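Local coordinates for HD domain-containing protein (Aquifex aeolicus, PDB 2HEK) that binds zinc and guanosine-5'-diphosphate and may act as a dGTPase, though its function is unproven, at residues L69-K74 and K148-I153; K74-L79 and E132-I137. All blocks are in the same frame, centred on the assembly; numbering follows the deposited sequence.

Contact 1: residues L69-K74 and K148-I153; sequences LKVKEK and KLLSEI
V71 faces helix 145-155 from the short connection between helices 51-69 and 74-82, and its two methyls divide the work. From CB, which points toward the helix, CG1 runs anti to the backbone N (chi1 161°) and meets CD2 of L150 at 3.7 Å. CG2, anti to the carbonyl carbon, lies 3.6 Å from CD1 of I153, the two side chains sliding past each other in opposite directions. A short beta-branched residue suits this place, since one CB supplies contacts to two positions of the helix, one turn apart. L69, the last residue of helix 51-69, adds a looser touch, its CD1 4.2 Å from the same CD1 of I153. I153 also touches I65 of helix 51-69 and V196 of strand 195-199, and its side chain is about 13 Å from the bound zinc ion. E73, at the N-cap position of helix 74-82 and the centre of an inverse gamma turn, crosses L150 at about a right angle. Its extended side chain brings OE2 to 3.6 Å from the CD1 methyl of L150, while the charge of OE2 is answered by R133. V71, L150 and I153 thus pack the connection between helices 51-69 and 74-82 against helix 145-155, part of the helix packing of the HD domain.

Contact 2: residues K74-L79 and E132-I137; sequences KELVKL and ERLVRI
L76 reaches from helix 74-82 over the side chain of L134 on helix 128-139, crossing it obliquely, in a helix-helix packing inside the HD domain. The two short segments run at a signed crossing angle of -54°, with axes 9.6 Å apart at closest approach, and their nearest CA atoms belong to these same two leucines. Both leucines have CG anti to the backbone N (chi1 178° in L76), which carries their forked ends into the interface although neither CB points straight across it. CD1 of L76 rests 3.9 Å from CD1 of L134 and equally near its CB, gripping both the root and a tip of that side chain. One turn further along helix 74-82, L79 offers its CB to the same methyl, at 4.1 Å from CD1 of L134. I137, one turn after R133, points its CB toward helix 74-82 and makes a looser contact, its CD1 4.4 Å from CD2 of L76. Leucine and isoleucine suit these positions because they are long enough to bridge the helices and bring no polar group into a buried seam. Y126 packs against both L76 and L79, while I154 of helix 145-155 touches V77 and I137. At partly exposed R133 the chemistry changes: the residue is long enough to bring its guanidinium to L76 while its charge stays beside acids, E73 and, through a salt bridge from NH1, D130. Its chain bends at chi3 (70°), and the guanidinium comes up to L76 obliquely, with NH1 3.6 Å from the CD2 methyl.

In the fold
Contacts 1 and 2 lie side by side within the HD domain, their centres 9 Å apart. Along the chain the order is 69-74, 74-79, 132-137, 148-153, so contact 2 falls between the two halves of contact 1, and K74 belongs to both. Helix 145-155 meets the loop before helix 74-82, and helix 128-139 meets that helix itself. The contacts join directly: E73 OE2 is 2.7 Å from R133 NH2 in a salt bridge, and S151 OG probably hydrogen-bonds I137 O. Together they form one piece of the helical packing, the side chains of I153 and I137 each about 13 Å from the zinc ion, so outside its ligand shell of H54, D85 and D161.

Contact 1: residues L69-K74 and K148-I153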
loop_
_atom_site.group_PDB
_atom_site.type_symbol
_atom_site.label_atom_id
_atom_site.label_comp_id
_atom_site.label_asym_id
_atom_site.label_seq_id
_atom_site.Cartn_x
_atom_site.Cartn_y
_atom_site.Cartn_z
ATOM N N LEU A 69 -4.807 -3.528 25.869
ATOM C CA LEU A 69 -5.737 -3.812 26.950
ATOM C C LEU A 69 -5.100 -3.816 28.346
ATOM O O LEU A 69 -5.823 -3.955 29.343
ATOM C CB LEU A 69 -6.471 -5.120 26.694
ATOM C CG LEU A 69 -7.411 -5.211 25.491
ATOM C CD1 LEU A 69 -8.035 -6.603 25.501
ATOM C CD2 LEU A 69 -8.489 -4.130 25.511
ATOM N N LYS A 70 -3.774 -3.673 28.410
ATOM C CA LYS A 70 -3.015 -3.640 29.668
ATOM C C LYS A 70 -3.243 -4.913 30.493
ATOM O O LYS A 70 -3.517 -4.861 31.711
ATOM C CB LYS A 70 -3.364 -2.393 30.488
ATOM C CG LYS A 70 -2.810 -1.097 29.902
ATOM C CD LYS A 70 -3.009 0.068 30.869
ATOM C CE LYS A 70 -4.370 0.723 30.688
ATOM N NZ LYS A 70 -4.364 1.620 29.486
ATOM N N VAL A 71 -3.123 -6.041 29.804
ATOM C CA VAL A 71 -3.362 -7.355 30.368
ATOM C C VAL A 71 -2.156 -7.753 31.226
ATOM O O VAL A 71 -1.010 -7.626 30.797
ATOM C CB VAL A 71 -3.624 -8.392 29.230
ATOM C CG1 VAL A 71 -3.429 -9.819 29.714
ATOM C CG2 VAL A 71 -5.024 -8.191 28.674
ATOM N N LYS A 72 -2.441 -8.197 32.449
ATOM C CA LYS A 72 -1.434 -8.619 33.424
ATOM C C LYS A 72 -0.675 -9.850 32.921
ATOM O O LYS A 72 0.561 -9.857 32.831
ATOM C CB LYS A 72 -2.152 -8.917 34.759
ATOM C CG LYS A 72 -1.273 -9.122 35.983
ATOM C CD LYS A 72 -2.139 -9.072 37.266
ATOM C CE LYS A 72 -1.395 -9.652 38.485
ATOM N NZ LYS A 72 -2.140 -9.485 39.791
ATOM N N GLU A 73 -1.422 -10.880 32.558
ATOM C CA GLU A 73 -0.824 -12.160 32.207
ATOM C C GLU A 73 -0.474 -12.203 30.724
ATOM O O GLU A 73 -0.864 -13.132 30.023
ATOM C CB GLU A 73 -1.802 -13.306 32.539
ATOM C CG GLU A 73 -2.285 -13.364 34.028
ATOM C CD GLU A 73 -2.887 -14.716 34.324
ATOM O OE1 GLU A 73 -2.124 -15.714 34.344
ATOM O OE2 GLU A 73 -4.127 -14.811 34.462
ATOM N N LYS A 74 0.225 -11.187 30.247
ATOM C CA LYS A 74 0.539 -11.062 28.813
ATOM C C LYS A 74 1.344 -12.251 28.276
ATOM O O LYS A 74 0.994 -12.835 27.243
ATOM C CB LYS A 74 1.261 -9.732 28.555
ATOM C CG LYS A 74 1.757 -9.529 27.088
ATOM C CD LYS A 74 2.232 -8.084 26.825
ATOM C CE LYS A 74 3.394 -7.670 27.724
ATOM N NZ LYS A 74 4.050 -6.422 27.185
ATOM N N LYS A 148 -11.593 -16.668 30.933
ATOM C CA LYS A 148 -12.509 -16.297 29.853
ATOM C C LYS A 148 -12.026 -15.036 29.133
ATOM O O LYS A 148 -12.026 -15.006 27.907
ATOM C CB LYS A 148 -13.962 -16.145 30.339
ATOM C CG LYS A 148 -14.972 -15.778 29.221
ATOM C CD LYS A 148 -16.354 -15.539 29.810
ATOM C CE LYS A 148 -17.420 -15.296 28.747
ATOM N NZ LYS A 148 -18.800 -15.108 29.407
ATOM N N LEU A 149 -11.602 -14.013 29.876
ATOM C CA LEU A 149 -11.058 -12.807 29.237
ATOM C C LEU A 149 -9.859 -13.157 28.343
ATOM O O LEU A 149 -9.753 -12.681 27.207
ATOM C CB LEU A 149 -10.637 -11.748 30.283
ATOM C CG LEU A 149 -9.878 -10.510 29.790
ATOM C CD1 LEU A 149 -10.750 -9.665 28.827
ATOM C CD2 LEU A 149 -9.399 -9.641 30.946
ATOM N N LEU A 150 -8.942 -13.967 28.874
ATOM C CA LEU A 150 -7.723 -14.282 28.162
ATOM C C LEU A 150 -8.049 -15.091 26.937
ATOM O O LEU A 150 -7.468 -14.851 25.872
ATOM C CB LEU A 150 -6.695 -15.020 29.077
ATOM C CG LEU A 150 -6.134 -14.215 30.264
ATOM C CD1 LEU A 150 -5.057 -15.008 31.009
ATOM C CD2 LEU A 150 -5.539 -12.878 29.768
ATOM N N SER A 151 -8.996 -16.028 27.076
ATOM C CA SER A 151 -9.401 -16.869 25.963
ATOM C C SER A 151 -10.071 -16.048 24.848
ATOM O O SER A 151 -9.847 -16.323 23.664
ATOM C CB SER A 151 -10.353 -17.952 26.434
ATOM O OG SER A 151 -10.542 -18.876 25.393
ATOM N N GLU A 152 -10.860 -15.035 25.236
ATOM C CA GLU A 152 -11.504 -14.092 24.288
ATOM C C GLU A 152 -10.465 -13.346 23.444
ATOM O O GLU A 152 -10.703 -13.065 22.262
ATOM C CB GLU A 152 -12.345 -13.045 25.028
ATOM C CG GLU A 152 -13.694 -13.547 25.481
ATOM C CD GLU A 152 -14.542 -12.495 26.232
ATOM O OE1 GLU A 152 -14.138 -11.317 26.406
ATOM O OE2 GLU A 152 -15.633 -12.887 26.687
ATOM N N ILE A 153 -9.328 -13.021 24.059
ATOM C CA ILE A 153 -8.267 -12.306 23.356
ATOM C C ILE A 153 -7.786 -13.099 22.126
ATOM O O ILE A 153 -7.482 -12.516 21.090
ATOM C CB ILE A 153 -7.112 -11.908 24.301
ATOM C CG1 ILE A 153 -7.592 -10.822 25.287
ATOM C CG2 ILE A 153 -5.823 -11.478 23.490
ATOM C CD1 ILE A 153 -6.555 -10.442 26.384
#

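Contact 2: residues K74-L79 and E132-I137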
loop_
_atom_site.group_PDB
_atom_site.type_symbol
_atom_site.label_atom_id
_atom_site.label_comp_id
_atom_site.label_asym_id
_atom_site.label_seq_id
_atom_site.Cartn_x
_atom_site.Cartn_y
_atom_site.Cartn_z
ATOM N N LYS A 74 0.225 -11.187 30.247
ATOM C CA LYS A 74 0.539 -11.062 28.813
ATOM C C LYS A 74 1.344 -12.251 28.276
ATOM O O LYS A 74 0.994 -12.835 27.243
ATOM C CB LYS A 74 1.261 -9.732 28.555
ATOM C CG LYS A 74 1.757 -9.529 27.088
ATOM C CD LYS A 74 2.232 -8.084 26.825
ATOM C CE LYS A 74 3.394 -7.670 27.724
ATOM N NZ LYS A 74 4.050 -6.422 27.185
ATOM N N GLU A 75 2.410 -12.638 28.961
ATOM C CA GLU A 75 3.264 -13.692 28.392
ATOM C C GLU A 75 2.490 -14.989 28.237
ATOM O O GLU A 75 2.624 -15.697 27.238
ATOM C CB GLU A 75 4.551 -13.897 29.200
ATOM C CG GLU A 75 5.459 -15.030 28.630
ATOM C CD GLU A 75 6.075 -14.715 27.246
ATOM O OE1 GLU A 75 5.891 -13.583 26.696
ATOM O OE2 GLU A 75 6.765 -15.612 26.727
ATOM N N LEU A 76 1.622 -15.279 29.199
ATOM C CA LEU A 76 0.942 -16.570 29.176
ATOM C C LEU A 76 -0.047 -16.617 28.012
ATOM O O LEU A 76 -0.162 -17.638 27.340
ATOM C CB LEU A 76 0.207 -16.825 30.504
ATOM C CG LEU A 76 -0.558 -18.138 30.518
ATOM C CD1 LEU A 76 0.446 -19.300 30.586
ATOM C CD2 LEU A 76 -1.527 -18.177 31.685
ATOM N N VAL A 77 -0.789 -15.519 27.804
ATOM C CA VAL A 77 -1.779 -15.492 26.726
ATOM C C VAL A 77 -1.047 -15.475 25.375
ATOM O O VAL A 77 -1.526 -16.082 24.434
ATOM C CB VAL A 77 -2.822 -14.349 26.884
ATOM C CG1 VAL A 77 -2.198 -13.013 26.725
ATOM C CG2 VAL A 77 -3.959 -14.471 25.837
ATOM N N LYS A 78 0.126 -14.833 25.300
ATOM C CA LYS A 78 0.907 -14.815 24.056
ATOM C C LYS A 78 1.306 -16.230 23.724
ATOM O O LYS A 78 1.211 -16.671 22.555
ATOM C CB LYS A 78 2.169 -13.947 24.164
ATOM C CG LYS A 78 1.891 -12.422 24.051
ATOM C CD LYS A 78 3.099 -11.619 24.542
ATOM C CE LYS A 78 4.431 -12.050 23.843
ATOM N NZ LYS A 78 5.618 -11.279 24.415
ATOM N N LEU A 79 1.745 -16.969 24.738
ATOM C CA LEU A 79 2.119 -18.358 24.446
ATOM C C LEU A 79 0.900 -19.190 24.106
ATOM O O LEU A 79 0.989 -20.070 23.263
ATOM C CB LEU A 79 2.969 -18.991 25.584
ATOM C CG LEU A 79 4.327 -18.317 25.863
ATOM C CD1 LEU A 79 5.123 -19.002 27.031
ATOM C CD2 LEU A 79 5.191 -18.235 24.591
ATOM N N GLU A 132 -2.117 -25.853 32.759
ATOM C CA GLU A 132 -3.513 -26.275 32.542
ATOM C C GLU A 132 -4.359 -25.090 32.119
ATOM O O GLU A 132 -5.275 -25.271 31.348
ATOM C CB GLU A 132 -4.145 -26.926 33.784
ATOM C CG GLU A 132 -3.384 -28.132 34.323
ATOM C CD GLU A 132 -3.357 -29.310 33.356
ATOM O OE1 GLU A 132 -4.371 -29.585 32.662
ATOM O OE2 GLU A 132 -2.307 -29.981 33.278
ATOM N N ARG A 133 -4.067 -23.895 32.641
ATOM C CA ARG A 133 -4.815 -22.682 32.278
ATOM C C ARG A 133 -4.527 -22.270 30.826
ATOM O O ARG A 133 -5.450 -21.955 30.091
ATOM C CB ARG A 133 -4.471 -21.531 33.235
ATOM C CG ARG A 133 -4.958 -21.817 34.667
ATOM C CD ARG A 133 -4.504 -20.770 35.641
ATOM N NE ARG A 133 -5.165 -19.465 35.461
ATOM C CZ ARG A 133 -4.559 -18.333 35.099
ATOM N NH1 ARG A 133 -3.265 -18.317 34.798
ATOM N NH2 ARG A 133 -5.266 -17.205 35.017
ATOM N N LEU A 134 -3.248 -22.301 30.429
ATOM C CA LEU A 134 -2.866 -22.099 29.027
ATOM C C LEU A 134 -3.658 -23.013 28.081
ATOM O O LEU A 134 -4.167 -22.568 27.059
ATOM C CB LEU A 134 -1.361 -22.325 28.840
ATOM C CG LEU A 134 -0.783 -22.090 27.423
ATOM C CD1 LEU A 134 0.680 -21.775 27.582
ATOM C CD2 LEU A 134 -0.923 -23.313 26.561
ATOM N N VAL A 135 -3.750 -24.290 28.414
ATOM C CA VAL A 135 -4.522 -25.239 27.594
ATOM C C VAL A 135 -6.002 -24.836 27.449
ATOM O O VAL A 135 -6.539 -24.807 26.350
ATOM C CB VAL A 135 -4.409 -26.676 28.133
ATOM C CG1 VAL A 135 -5.460 -27.578 27.453
ATOM C CG2 VAL A 135 -2.992 -27.203 27.910
ATOM N N ARG A 136 -6.654 -24.502 28.552
ATOM C CA ARG A 136 -8.059 -24.066 28.528
ATOM C C ARG A 136 -8.242 -22.792 27.717
ATOM O O ARG A 136 -9.178 -22.680 26.949
ATOM C CB ARG A 136 -8.579 -23.843 29.967
ATOM C CG ARG A 136 -8.876 -25.170 30.678
ATOM C CD ARG A 136 -9.722 -25.018 31.963
ATOM N NE ARG A 136 -9.006 -24.306 33.017
ATOM C CZ ARG A 136 -8.164 -24.911 33.869
ATOM N NH1 ARG A 136 -7.911 -26.203 33.766
ATOM N NH2 ARG A 136 -7.558 -24.224 34.791
ATOM N N ILE A 137 -7.362 -21.830 27.943
ATOM C CA ILE A 137 -7.380 -20.553 27.266
ATOM C C ILE A 137 -7.259 -20.780 25.749
ATOM O O ILE A 137 -8.079 -20.275 24.961
ATOM C CB ILE A 137 -6.269 -19.639 27.818
ATOM C CG1 ILE A 137 -6.666 -19.172 29.225
ATOM C CG2 ILE A 137 -5.978 -18.381 26.869
ATOM C CD1 ILE A 137 -5.524 -18.695 30.036
#